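Local coordinates for protein caspase Nc (Drosophila melanogaster, PDB 2FP3) that acts as an initiator caspase, a cysteine protease that sets off the caspase cascade executing apoptosis, including steroid-driven cell death during insect metamorphosis, at residues A[144-149]-A[154-159]; A[109-114]-A[158-163]; A[113-118]-A[130-135]; A[164-167]-A[172-175]; A[232-237]-A[270-275]. The protein carries 2 engineered substitutions. One frame throughout, in Å; residues are numbered along the deposited sequence.

Contact 1. Residues A[144-149]-A[154-159]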
# COMPACT_ATOMS: atom_id res chain seq x y z
N LYS A 144 -20.37 -5.98 6.11
CA LYS A 144 -19.47 -5.81 4.97
C LYS A 144 -18.72 -4.48 4.99
O LYS A 144 -19.11 -3.53 5.67
CB LYS A 144 -20.25 -5.92 3.66
CG LYS A 144 -20.65 -7.34 3.28
CD LYS A 144 -21.09 -7.40 1.82
CE LYS A 144 -21.50 -8.80 1.41
NZ LYS A 144 -22.73 -9.26 2.11
N GLU A 145 -17.64 -4.43 4.23
CA GLU A 145 -16.80 -3.25 4.12
C GLU A 145 -16.80 -2.81 2.66
O GLU A 145 -16.58 -3.62 1.76
CB GLU A 145 -15.39 -3.59 4.60
CG GLU A 145 -14.41 -2.44 4.64
CD GLU A 145 -13.20 -2.78 5.49
OE1 GLU A 145 -12.65 -3.89 5.33
OE2 GLU A 145 -12.79 -1.93 6.32
N LYS A 146 -17.06 -1.53 2.42
CA LYS A 146 -17.11 -1.00 1.06
C LYS A 146 -16.12 0.13 0.80
O LYS A 146 -15.56 0.71 1.73
CB LYS A 146 -18.53 -0.53 0.75
CG LYS A 146 -19.59 -1.62 0.85
CD LYS A 146 -20.97 -1.08 0.51
CE LYS A 146 -22.03 -2.17 0.59
NZ LYS A 146 -23.39 -1.64 0.28
N VAL A 147 -15.91 0.44 -0.48
CA VAL A 147 -14.99 1.49 -0.87
C VAL A 147 -15.65 2.40 -1.91
O VAL A 147 -16.27 1.92 -2.86
CB VAL A 147 -13.69 0.89 -1.47
CG1 VAL A 147 -12.78 1.98 -1.97
CG2 VAL A 147 -12.98 0.07 -0.41
N GLU A 148 -15.53 3.71 -1.71
CA GLU A 148 -16.11 4.70 -2.62
C GLU A 148 -15.16 5.12 -3.74
O GLU A 148 -13.94 5.07 -3.58
CB GLU A 148 -16.48 5.98 -1.88
CG GLU A 148 -17.80 6.00 -1.17
CD GLU A 148 -18.19 7.42 -0.82
OE1 GLU A 148 -18.69 8.14 -1.71
OE2 GLU A 148 -17.98 7.83 0.34
N PHE A 149 -15.74 5.58 -4.84
CA PHE A 149 -14.96 6.06 -5.97
C PHE A 149 -15.48 7.45 -6.37
O PHE A 149 -16.41 7.96 -5.74
CB PHE A 149 -15.05 5.09 -7.16
CG PHE A 149 -14.43 3.75 -6.90
CD1 PHE A 149 -15.21 2.68 -6.44
CD2 PHE A 149 -13.07 3.55 -7.06
CE1 PHE A 149 -14.63 1.45 -6.16
CE2 PHE A 149 -12.48 2.32 -6.78
CZ PHE A 149 -13.26 1.27 -6.33
N VAL A 154 -19.93 2.32 -4.90
CA VAL A 154 -19.25 1.53 -3.88
C VAL A 154 -19.02 0.08 -4.29
O VAL A 154 -19.69 -0.44 -5.19
CB VAL A 154 -20.04 1.55 -2.56
CG1 VAL A 154 -20.17 2.98 -2.06
CG2 VAL A 154 -21.40 0.95 -2.78
N VAL A 155 -18.07 -0.58 -3.62
CA VAL A 155 -17.73 -1.97 -3.91
C VAL A 155 -17.28 -2.67 -2.64
O VAL A 155 -16.74 -2.03 -1.73
CB VAL A 155 -16.56 -2.07 -4.91
CG1 VAL A 155 -16.35 -3.51 -5.33
CG2 VAL A 155 -16.81 -1.19 -6.10
N ASP A 156 -17.50 -3.98 -2.57
CA ASP A 156 -17.07 -4.76 -1.42
C ASP A 156 -15.55 -4.85 -1.50
O ASP A 156 -15.01 -5.29 -2.51
CB ASP A 156 -17.64 -6.19 -1.46
CG ASP A 156 -19.02 -6.29 -0.86
OD1 ASP A 156 -19.53 -7.42 -0.74
OD2 ASP A 156 -19.60 -5.24 -0.50
N MET A 157 -14.86 -4.44 -0.45
CA MET A 157 -13.41 -4.52 -0.47
C MET A 157 -13.00 -5.96 -0.76
O MET A 157 -11.92 -6.22 -1.28
CB MET A 157 -12.82 -4.05 0.85
CG MET A 157 -11.33 -3.85 0.76
SD MET A 157 -10.76 -2.67 1.96
CE MET A 157 -10.50 -3.76 3.38
N GLN A 158 -13.88 -6.89 -0.42
CA GLN A 158 -13.62 -8.29 -0.68
C GLN A 158 -13.37 -8.44 -2.18
O GLN A 158 -12.46 -9.15 -2.59
CB GLN A 158 -14.83 -9.13 -0.27
CG GLN A 158 -14.58 -10.09 0.88
CD GLN A 158 -13.56 -11.16 0.54
OE1 GLN A 158 -12.36 -10.88 0.48
NE2 GLN A 158 -14.03 -12.38 0.31
N LYS A 159 -14.20 -7.78 -2.98
CA LYS A 159 -14.07 -7.84 -4.43
C LYS A 159 -12.63 -7.50 -4.78
O LYS A 159 -11.93 -8.28 -5.43
CB LYS A 159 -15.02 -6.83 -5.09
CG LYS A 159 -15.04 -6.86 -6.62
CD LYS A 159 -16.00 -7.92 -7.18
CE LYS A 159 -15.57 -9.35 -6.84
NZ LYS A 159 -16.51 -10.37 -7.39
O HOH W 1 -16.04 -6.74 1.97
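The amide of Met157 gives its hydrogen to Glu145 O, with N and O 2.9 Å apart and the N-H pointing almost straight at the oxygen (167°), though the donor sits 28° off the carbonyl plane. A water bridges the same Glu145 O to the amide of Gln158, so this carbonyl serves two donors at the start of helix 157-162. Val147 N to Val155 O (2.9 Å) is more bent, at 138°; the return bond from Val155 N to Val147 O is weak. Strands 146-148 and 154-156, consecutive in the chain and paired antiparallel, form a short beta hairpin at the edge of the caspase sheet, where 146-148 also pairs with strand 130-139, beside His137, the active-site histidine by similarity.

Among the apolar contacts, Val155 CG2 comes in at the edge of the Phe149 ring, 3.4 Å from CE1, while Val147 CG2 stands 4.2 Å from Met157 SD. Charge is looser. Lys144 carries its aliphatic CD past the Asp156 carboxylate, and its NZ stays 4.7 Å from Asp156 OD1, so the two charges are not in contact and any attraction is probably weak; Glu148 instead salt-bridges Arg77.

Contact 2. Residues A[109-114]-A[158-163]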
# COMPACT_ATOMS: atom_id res chain seq x y z
N ASP A 109 -15.75 1.37 -12.35
CA ASP A 109 -15.42 0.70 -13.59
C ASP A 109 -13.99 0.93 -14.04
O ASP A 109 -13.31 0.00 -14.47
CB ASP A 109 -16.39 1.14 -14.69
CG ASP A 109 -16.29 0.28 -15.93
OD1 ASP A 109 -16.51 -0.94 -15.83
OD2 ASP A 109 -15.98 0.83 -17.02
N GLN A 110 -13.52 2.17 -13.96
CA GLN A 110 -12.15 2.47 -14.37
C GLN A 110 -11.16 1.79 -13.44
O GLN A 110 -10.16 1.21 -13.89
CB GLN A 110 -11.92 3.98 -14.34
CG GLN A 110 -12.80 4.77 -15.28
CD GLN A 110 -12.55 6.26 -15.19
OE1 GLN A 110 -12.62 6.85 -14.11
NE2 GLN A 110 -12.24 6.88 -16.33
N PHE A 111 -11.43 1.85 -12.14
CA PHE A 111 -10.55 1.25 -11.15
C PHE A 111 -10.20 -0.19 -11.45
O PHE A 111 -9.03 -0.55 -11.49
CB PHE A 111 -11.17 1.31 -9.76
CG PHE A 111 -10.32 0.65 -8.72
CD1 PHE A 111 -9.11 1.23 -8.34
CD2 PHE A 111 -10.66 -0.58 -8.20
CE1 PHE A 111 -8.26 0.57 -7.47
CE2 PHE A 111 -9.81 -1.24 -7.33
CZ PHE A 111 -8.60 -0.66 -6.97
N PHE A 112 -11.22 -1.02 -11.65
CA PHE A 112 -11.00 -2.44 -11.93
C PHE A 112 -10.36 -2.70 -13.28
O PHE A 112 -9.82 -3.78 -13.51
CB PHE A 112 -12.32 -3.22 -11.82
CG PHE A 112 -12.75 -3.47 -10.41
CD1 PHE A 112 -13.68 -2.63 -9.79
CD2 PHE A 112 -12.21 -4.52 -9.68
CE1 PHE A 112 -14.06 -2.84 -8.47
CE2 PHE A 112 -12.58 -4.74 -8.35
CZ PHE A 112 -13.50 -3.89 -7.74
N LYS A 113 -10.43 -1.73 -14.18
CA LYS A 113 -9.83 -1.92 -15.48
C LYS A 113 -8.34 -1.62 -15.32
O LYS A 113 -7.50 -2.34 -15.86
CB LYS A 113 -10.46 -0.99 -16.52
CG LYS A 113 -9.98 -1.26 -17.94
CD LYS A 113 -10.80 -0.51 -18.98
CE LYS A 113 -10.32 -0.84 -20.40
NZ LYS A 113 -11.19 -0.23 -21.45
N LEU A 114 -8.02 -0.57 -14.57
CA LEU A 114 -6.63 -0.20 -14.33
C LEU A 114 -5.91 -1.34 -13.62
O LEU A 114 -4.82 -1.73 -13.99
CB LEU A 114 -6.54 1.03 -13.42
CG LEU A 114 -7.13 2.36 -13.85
CD1 LEU A 114 -6.86 3.38 -12.76
CD2 LEU A 114 -6.54 2.81 -15.19
N GLN A 158 -13.88 -6.89 -0.42
CA GLN A 158 -13.62 -8.29 -0.68
C GLN A 158 -13.37 -8.44 -2.18
O GLN A 158 -12.46 -9.15 -2.59
CB GLN A 158 -14.83 -9.13 -0.27
CG GLN A 158 -14.58 -10.09 0.88
CD GLN A 158 -13.56 -11.16 0.54
OE1 GLN A 158 -12.36 -10.88 0.48
NE2 GLN A 158 -14.03 -12.38 0.31
N LYS A 159 -14.20 -7.78 -2.98
CA LYS A 159 -14.07 -7.84 -4.43
C LYS A 159 -12.63 -7.50 -4.78
O LYS A 159 -11.93 -8.28 -5.43
CB LYS A 159 -15.02 -6.83 -5.09
CG LYS A 159 -15.04 -6.86 -6.62
CD LYS A 159 -16.00 -7.92 -7.18
CE LYS A 159 -15.57 -9.35 -6.84
NZ LYS A 159 -16.51 -10.37 -7.39
N ILE A 160 -12.19 -6.33 -4.33
CA ILE A 160 -10.84 -5.86 -4.57
C ILE A 160 -9.78 -6.90 -4.17
O ILE A 160 -8.91 -7.24 -4.96
CB ILE A 160 -10.58 -4.55 -3.82
CG1 ILE A 160 -11.63 -3.52 -4.23
CG2 ILE A 160 -9.19 -4.03 -4.13
CD1 ILE A 160 -11.47 -2.17 -3.56
N LYS A 161 -9.86 -7.42 -2.95
CA LYS A 161 -8.88 -8.42 -2.51
C LYS A 161 -8.87 -9.63 -3.43
O LYS A 161 -7.81 -10.09 -3.86
CB LYS A 161 -9.18 -8.89 -1.09
CG LYS A 161 -9.12 -7.81 -0.03
CD LYS A 161 -9.51 -8.35 1.33
CE LYS A 161 -9.60 -7.21 2.34
NZ LYS A 161 -9.83 -7.70 3.73
N ASP A 162 -10.07 -10.14 -3.73
CA ASP A 162 -10.23 -11.32 -4.57
C ASP A 162 -9.53 -11.21 -5.91
O ASP A 162 -9.17 -12.22 -6.51
CB ASP A 162 -11.72 -11.59 -4.77
CG ASP A 162 -12.37 -12.20 -3.54
OD1 ASP A 162 -12.08 -11.74 -2.42
OD2 ASP A 162 -13.19 -13.13 -3.70
N HIS A 163 -9.34 -9.99 -6.38
CA HIS A 163 -8.66 -9.81 -7.65
C HIS A 163 -7.27 -10.43 -7.61
O HIS A 163 -6.72 -10.80 -8.64
CB HIS A 163 -8.55 -8.33 -8.00
CG HIS A 163 -7.83 -8.08 -9.28
ND1 HIS A 163 -6.48 -7.83 -9.34
CD2 HIS A 163 -8.26 -8.14 -10.57
CE1 HIS A 163 -6.10 -7.74 -10.60
NE2 HIS A 163 -7.16 -7.93 -11.37
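The Phe112 ring has Phe111 CD2 over one face, 4.0 Å above the plane and displaced toward the rim. Its far end, CZ, meets helix 157-162: Lys159 CG lies 3.5 Å from Phe112 CZ, and Ile160 CG1 lies 4.0 Å from that same CZ. Both of these side chains cross the phenylalanine at about a right angle. Lys159 swings CG away from its amide nitrogen (chi1 -176°) and sets that methylene against the end of the ring; bends at chi2 and chi3 then carry the ammonium end away. The Phe111 ring also meets Ile160, Phe111 CE2 standing 4.2 Å from Ile160 CD1.

All of this is apolar packing. The two short helical segments run nearly parallel, at 18°, with axes 11.8 Å apart, so long side chains must span the gap. Phe111 and Ile160 both continue inward to Met132 and Leu134 of strand 130-139, as expected for two helices lying on one face of the central sheet in the alpha/beta caspase fold.

Contact 3. Residues A[113-118]-A[130-135]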
# COMPACT_ATOMS: atom_id res chain seq x y z
N LYS A 113 -10.43 -1.73 -14.18
CA LYS A 113 -9.83 -1.92 -15.48
C LYS A 113 -8.34 -1.62 -15.32
O LYS A 113 -7.50 -2.34 -15.86
CB LYS A 113 -10.46 -0.99 -16.52
CG LYS A 113 -9.98 -1.26 -17.94
CD LYS A 113 -10.80 -0.51 -18.98
CE LYS A 113 -10.32 -0.84 -20.40
NZ LYS A 113 -11.19 -0.23 -21.45
N LEU A 114 -8.02 -0.57 -14.57
CA LEU A 114 -6.63 -0.20 -14.33
C LEU A 114 -5.91 -1.34 -13.62
O LEU A 114 -4.82 -1.73 -13.99
CB LEU A 114 -6.54 1.03 -13.42
CG LEU A 114 -7.13 2.36 -13.85
CD1 LEU A 114 -6.86 3.38 -12.76
CD2 LEU A 114 -6.54 2.81 -15.19
N LEU A 115 -6.56 -1.83 -12.57
CA LEU A 115 -6.02 -2.90 -11.76
C LEU A 115 -5.64 -4.10 -12.61
O LEU A 115 -4.52 -4.61 -12.51
CB LEU A 115 -7.05 -3.30 -10.69
CG LEU A 115 -6.71 -4.47 -9.76
CD1 LEU A 115 -5.37 -4.26 -9.07
CD2 LEU A 115 -7.82 -4.58 -8.73
N THR A 116 -6.57 -4.52 -13.46
CA THR A 116 -6.34 -5.66 -14.33
C THR A 116 -5.21 -5.41 -15.31
O THR A 116 -4.38 -6.29 -15.57
CB THR A 116 -7.60 -6.01 -15.12
OG1 THR A 116 -8.70 -6.19 -14.21
CG2 THR A 116 -7.38 -7.27 -15.93
N MET A 117 -5.18 -4.20 -15.86
CA MET A 117 -4.17 -3.81 -16.83
C MET A 117 -2.79 -3.85 -16.17
O MET A 117 -1.78 -4.25 -16.77
CB MET A 117 -4.48 -2.39 -17.31
CG MET A 117 -4.19 -2.11 -18.77
SD MET A 117 -4.57 -0.39 -19.18
CE MET A 117 -6.37 -0.39 -19.10
N VAL A 118 -2.75 -3.42 -14.92
CA VAL A 118 -1.50 -3.39 -14.18
C VAL A 118 -1.04 -4.79 -13.79
O VAL A 118 0.10 -5.16 -14.08
CB VAL A 118 -1.64 -2.48 -12.95
CG1 VAL A 118 -0.45 -2.67 -12.02
CG2 VAL A 118 -1.73 -1.02 -13.41
N PHE A 130 4.78 -6.42 -5.36
CA PHE A 130 3.64 -5.59 -5.74
C PHE A 130 3.01 -4.88 -4.55
O PHE A 130 2.65 -5.51 -3.55
CB PHE A 130 2.57 -6.42 -6.43
CG PHE A 130 1.37 -5.62 -6.85
CD1 PHE A 130 1.37 -4.94 -8.07
CD2 PHE A 130 0.28 -5.48 -6.00
CE1 PHE A 130 0.30 -4.13 -8.44
CE2 PHE A 130 -0.80 -4.66 -6.36
CZ PHE A 130 -0.79 -3.99 -7.57
N VAL A 131 2.88 -3.56 -4.65
CA VAL A 131 2.26 -2.78 -3.60
C VAL A 131 1.19 -1.89 -4.20
O VAL A 131 1.44 -1.16 -5.16
CB VAL A 131 3.27 -1.87 -2.87
CG1 VAL A 131 2.55 -0.99 -1.86
CG2 VAL A 131 4.32 -2.71 -2.15
N MET A 132 -0.02 -1.97 -3.67
CA MET A 132 -1.09 -1.11 -4.16
C MET A 132 -1.53 -0.25 -2.98
O MET A 132 -1.66 -0.75 -1.86
CB MET A 132 -2.29 -1.92 -4.67
CG MET A 132 -3.50 -1.03 -5.06
SD MET A 132 -5.07 -1.89 -5.42
CE MET A 132 -5.56 -2.42 -3.79
N VAL A 133 -1.72 1.04 -3.22
CA VAL A 133 -2.19 1.92 -2.17
C VAL A 133 -3.42 2.64 -2.71
O VAL A 133 -3.33 3.43 -3.64
CB VAL A 133 -1.14 2.97 -1.74
CG1 VAL A 133 -1.71 3.81 -0.62
CG2 VAL A 133 0.13 2.28 -1.27
N LEU A 134 -4.57 2.31 -2.13
CA LEU A 134 -5.83 2.92 -2.54
C LEU A 134 -6.25 3.87 -1.44
O LEU A 134 -6.47 3.46 -0.30
CB LEU A 134 -6.90 1.85 -2.75
CG LEU A 134 -8.33 2.35 -3.03
CD1 LEU A 134 -8.34 3.20 -4.31
CD2 LEU A 134 -9.27 1.17 -3.18
N MET A 135 -6.35 5.15 -1.78
CA MET A 135 -6.75 6.15 -0.81
C MET A 135 -8.08 6.77 -1.20
O MET A 135 -8.17 7.50 -2.19
CB MET A 135 -5.67 7.23 -0.70
CG MET A 135 -4.37 6.66 -0.18
SD MET A 135 -2.98 7.74 -0.40
CE MET A 135 -2.76 7.64 -2.19
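Helix 108-119 packs here on strand 130-139, a central strand of the caspase alpha/beta sheet, and the contact belongs to the hydrophobic layer between them. Two pairs of side chains make it. Val118 points its CG1 methyl at the edge of the Phe130 ring, near the ring plane and 3.9 Å from CE1; the two side chains cross at about a right angle. In Phe130 the CA-CB bond holds CG and the main-chain nitrogen on opposite sides (chi1 -179°), which stretches the ring out from the strand toward the helix. One turn earlier, Leu115 CD1 faces Met132 SD at 4.4 Å, a looser touch.

Phe130 and Met132 are two apart on the strand and so stand on the same side of it, matching Leu115 and Val118 one helical turn apart. Neighbours fill in around them: the ring of Phe164 meets that of Phe130 with planes at about 45°, Leu115 also touches Phe164, and Met132 rests on Leu65 and Phe181 of the adjoining strands. All four residues are buried and the atoms that meet are carbon and sulfur, so the union of helix and strand rests on dispersion and on keeping these groups from water, without a directional bond to fix the register.

Contact 4. Residues A[164-167]-A[172-175]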
# COMPACT_ATOMS: atom_id res chain seq x y z
N PHE A 164 -6.70 -10.55 -6.41
CA PHE A 164 -5.36 -11.09 -6.26
C PHE A 164 -5.26 -12.59 -6.04
O PHE A 164 -4.21 -13.08 -5.64
CB PHE A 164 -4.63 -10.33 -5.16
CG PHE A 164 -4.45 -8.87 -5.47
CD1 PHE A 164 -3.32 -8.42 -6.14
CD2 PHE A 164 -5.45 -7.95 -5.15
CE1 PHE A 164 -3.18 -7.07 -6.49
CE2 PHE A 164 -5.32 -6.59 -5.49
CZ PHE A 164 -4.19 -6.16 -6.17
N GLN A 165 -6.34 -13.32 -6.31
CA GLN A 165 -6.30 -14.77 -6.18
C GLN A 165 -5.39 -15.27 -7.31
O GLN A 165 -5.38 -14.69 -8.40
CB GLN A 165 -7.70 -15.37 -6.33
CG GLN A 165 -8.45 -14.89 -7.57
CD GLN A 165 -9.79 -15.58 -7.74
OE1 GLN A 165 -9.85 -16.79 -7.95
NE2 GLN A 165 -10.86 -14.80 -7.66
N THR A 166 -4.64 -16.34 -7.05
CA THR A 166 -3.72 -16.89 -8.05
C THR A 166 -4.31 -17.00 -9.45
O THR A 166 -3.63 -16.76 -10.45
CB THR A 166 -3.22 -18.27 -7.62
OG1 THR A 166 -4.27 -19.23 -7.78
CG2 THR A 166 -2.78 -18.26 -6.17
N ALA A 167 -5.59 -17.36 -9.54
CA ALA A 167 -6.23 -17.49 -10.83
C ALA A 167 -6.17 -16.19 -11.62
O ALA A 167 -5.78 -16.18 -12.80
CB ALA A 167 -7.67 -17.92 -10.66
N LEU A 172 1.63 -12.84 -9.89
CA LEU A 172 1.96 -12.54 -8.50
C LEU A 172 2.01 -13.76 -7.58
O LEU A 172 2.24 -13.63 -6.37
CB LEU A 172 1.01 -11.49 -7.94
CG LEU A 172 1.13 -10.10 -8.60
CD1 LEU A 172 0.08 -9.18 -8.03
CD2 LEU A 172 2.51 -9.54 -8.35
N VAL A 173 1.82 -14.94 -8.15
CA VAL A 173 1.87 -16.18 -7.38
C VAL A 173 3.25 -16.29 -6.73
O VAL A 173 4.28 -16.15 -7.40
CB VAL A 173 1.62 -17.39 -8.30
CG1 VAL A 173 1.81 -18.68 -7.54
CG2 VAL A 173 0.20 -17.31 -8.88
N ASN A 174 3.27 -16.50 -5.42
CA ASN A 174 4.52 -16.60 -4.66
C ASN A 174 5.34 -15.32 -4.63
O ASN A 174 6.54 -15.35 -4.40
CB ASN A 174 5.39 -17.74 -5.19
CG ASN A 174 4.76 -19.09 -4.96
OD1 ASN A 174 4.49 -19.83 -5.91
ND2 ASN A 174 4.52 -19.43 -3.70
N LYS A 175 4.69 -14.20 -4.89
CA LYS A 175 5.38 -12.91 -4.85
C LYS A 175 4.77 -12.09 -3.73
O LYS A 175 3.59 -12.21 -3.41
CB LYS A 175 5.22 -12.15 -6.17
CG LYS A 175 6.07 -12.67 -7.31
CD LYS A 175 5.93 -11.77 -8.53
CE LYS A 175 6.65 -12.33 -9.75
NZ LYS A 175 6.52 -11.40 -10.90
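Phe164 meets Leu172 at its ring edge: the CD1 methyl of Leu172 lies in the plane of the ring, 4.0 Å from Phe164 CD1 and 4.2 Å from Phe164 CE1, so it sits against one side of the rim. The ring gets there with CG anti to its own carbonyl carbon (chi1 -63°), while the CB of Leu172 points toward 164-167.

The second pair is nearer the surface. Val173 CG2 fits against Thr166, 3.8 Å from CB and 4.1 Å from Thr166 CG2. Thr166 has its hydroxyl between the backbone N and the carbonyl carbon (chi1 73°), which leaves CG2 beside the N and able to join the apolar touch.

Within 172-175 the chain turns back in a type II beta turn, closed by Lys175 N donating to Leu172 O at 2.9 Å; Asn174 occupies its third position with a positive phi of 65°. The Leu172 carbonyl also accepts from Lys177 NZ, and Lys175 NZ is held by the carbonyls of Gln125 and Thr127.

Both segments lie in the connection that leads from helix 157-162 to strand 177-181. The Phe164 ring is the buried part, touching Leu115 and Thr119 of helix 108-119, Leu179 of strand 177-181 and the ring of Phe130 in strand 130-139, whereas Thr166 and Val173 stay exposed.

Contact 5. Residues A[232-237]-A[270-275]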
# COMPACT_ATOMS: atom_id res chain seq x y z
N ASP A 232 0.92 -14.98 0.37
CA ASP A 232 1.95 -13.96 0.28
C ASP A 232 1.34 -12.55 0.20
O ASP A 232 1.79 -11.71 -0.58
CB ASP A 232 2.78 -14.24 -0.96
CG ASP A 232 3.33 -15.65 -0.97
OD1 ASP A 232 4.30 -15.92 -0.23
OD2 ASP A 232 2.78 -16.50 -1.69
N THR A 233 0.34 -12.30 1.03
CA THR A 233 -0.30 -11.00 0.98
C THR A 233 -0.48 -10.32 2.33
O THR A 233 -0.76 -10.96 3.34
CB THR A 233 -1.68 -11.11 0.31
OG1 THR A 233 -1.55 -11.74 -0.97
CG2 THR A 233 -2.31 -9.74 0.13
N LEU A 234 -0.29 -9.01 2.34
CA LEU A 234 -0.50 -8.21 3.54
C LEU A 234 -1.57 -7.18 3.19
O LEU A 234 -1.53 -6.57 2.11
CB LEU A 234 0.78 -7.47 3.95
CG LEU A 234 1.98 -8.24 4.50
CD1 LEU A 234 3.08 -7.24 4.84
CD2 LEU A 234 1.59 -9.04 5.75
N VAL A 235 -2.55 -7.03 4.08
CA VAL A 235 -3.60 -6.04 3.88
C VAL A 235 -3.45 -5.08 5.04
O VAL A 235 -3.65 -5.45 6.20
CB VAL A 235 -5.01 -6.67 3.89
CG1 VAL A 235 -6.06 -5.57 3.72
CG2 VAL A 235 -5.12 -7.67 2.75
N CYS A 236 -3.09 -3.84 4.73
CA CYS A 236 -2.85 -2.82 5.74
C CYS A 236 -3.98 -1.81 5.83
O CYS A 236 -4.52 -1.37 4.81
CB CYS A 236 -1.52 -2.13 5.44
SG CYS A 236 -0.22 -3.33 5.05
N TYR A 237 -4.32 -1.44 7.06
CA TYR A 237 -5.39 -0.48 7.32
C TYR A 237 -4.90 0.58 8.30
O TYR A 237 -3.89 0.40 8.97
CB TYR A 237 -6.57 -1.18 7.98
CG TYR A 237 -6.97 -2.52 7.42
CD1 TYR A 237 -7.73 -2.61 6.26
CD2 TYR A 237 -6.63 -3.70 8.08
CE1 TYR A 237 -8.15 -3.84 5.77
CE2 TYR A 237 -7.04 -4.94 7.60
CZ TYR A 237 -7.81 -5.00 6.44
OH TYR A 237 -8.24 -6.21 5.93
N THR A 270 15.13 -2.86 8.09
CA THR A 270 14.08 -3.68 8.68
C THR A 270 12.97 -4.14 7.74
O THR A 270 12.53 -3.41 6.86
CB THR A 270 13.53 -2.95 9.96
OG1 THR A 270 12.15 -2.60 9.80
CG2 THR A 270 14.32 -1.69 10.23
N ASP A 271 12.54 -5.38 7.95
CA ASP A 271 11.49 -6.00 7.15
C ASP A 271 10.16 -5.25 7.28
O ASP A 271 9.93 -4.56 8.28
CB ASP A 271 11.35 -7.48 7.55
CG ASP A 271 10.81 -7.67 8.96
OD1 ASP A 271 9.57 -7.74 9.12
OD2 ASP A 271 11.61 -7.75 9.91
N LEU A 272 9.30 -5.39 6.28
CA LEU A 272 8.00 -4.71 6.25
C LEU A 272 7.12 -4.86 7.48
O LEU A 272 6.60 -3.87 7.99
CB LEU A 272 7.19 -5.14 5.01
CG LEU A 272 5.85 -4.38 4.89
CD1 LEU A 272 6.12 -2.90 4.91
CD2 LEU A 272 5.11 -4.77 3.62
N GLU A 273 6.94 -6.08 7.97
CA GLU A 273 6.09 -6.27 9.14
C GLU A 273 6.57 -5.52 10.37
O GLU A 273 5.75 -5.07 11.18
CB GLU A 273 5.91 -7.76 9.44
CG GLU A 273 4.94 -8.40 8.48
CD GLU A 273 4.49 -9.78 8.91
OE1 GLU A 273 3.70 -9.88 9.87
OE2 GLU A 273 4.93 -10.76 8.30
N ASP A 274 7.89 -5.37 10.51
CA ASP A 274 8.43 -4.62 11.64
C ASP A 274 8.08 -3.15 11.43
O ASP A 274 7.68 -2.44 12.35
CB ASP A 274 9.95 -4.78 11.72
CG ASP A 274 10.37 -5.90 12.64
OD1 ASP A 274 9.57 -6.82 12.88
OD2 ASP A 274 11.51 -5.86 13.13
N ILE A 275 8.24 -2.70 10.19
CA ILE A 275 7.94 -1.33 9.83
C ILE A 275 6.47 -1.00 10.07
O ILE A 275 6.15 0.08 10.56
CB ILE A 275 8.34 -1.07 8.36
CG1 ILE A 275 9.87 -0.95 8.28
CG2 ILE A 275 7.65 0.18 7.83
CD1 ILE A 275 10.43 -0.88 6.87
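Asp271 OD1 takes the backbone N-H of Asp274 at 3.2 Å, the N-cap bond that opens helix 272-284. The amide comes from above the carboxylate, 53° out of its plane, and the bond is moderately bent at 145°. Asp271 O receives the amide of Ile275, also at 3.2 Å, so the same residue holds the first turn through both side chain and backbone.

That turn presents Leu272 to strand 233-237. Leu234 and Leu272 reach toward each other tip to tip, with Leu234 CD1 only 3.4 Å from Leu272 CD2, a close approach for two methyls; Leu272 CG is 4.0 Å from that same CD1. On the helix, a chi1 of -176° turns the Leu272 branch away from its own amide nitrogen and sends it at the strand. Glu273 adds its aliphatic part, CG lying 4.2 Å from Leu234 CD1. Its carboxylate goes elsewhere, hydrogen-bonding through OE1 to the hydroxyl of Tyr298.

The strand lies between 177-181, parallel to it, and 297-301, antiparallel to it. Leu234 also touches Tyr298 and Asn300 of the latter, as well as Phe303 just beyond, while Leu272 reaches Val178 of the former. Ile275, one turn on, packs against Phe259, Val262 and Met263 of helix 251-266, which joins the two helices over this side of the caspase sheet.

From the N terminus, contact 3 comes first to close, folding helix 108-119 back onto strand 130-139. Contact 1 then closes the small hairpin of 146-148 and 154-156. Contact 2 spans the widest loop, from 109-114 to 158-163; the hairpin of contact 1 falls inside this span and ends on the same helix, 157-162, sharing residues 158 and 159, and contact 3, sharing residues 113 and 114, starts from the same helix as contact 2. Contact 4 closes a short loop directly afterwards, and its Phe164 reaches back to Leu115 and Phe130 of contact 3. Contact 5 follows in series on strand 233-237 and helix 272-284, on the other side of the chain's centre from contact 3; Lys161 and Tyr237 link it to the helix of contact 2.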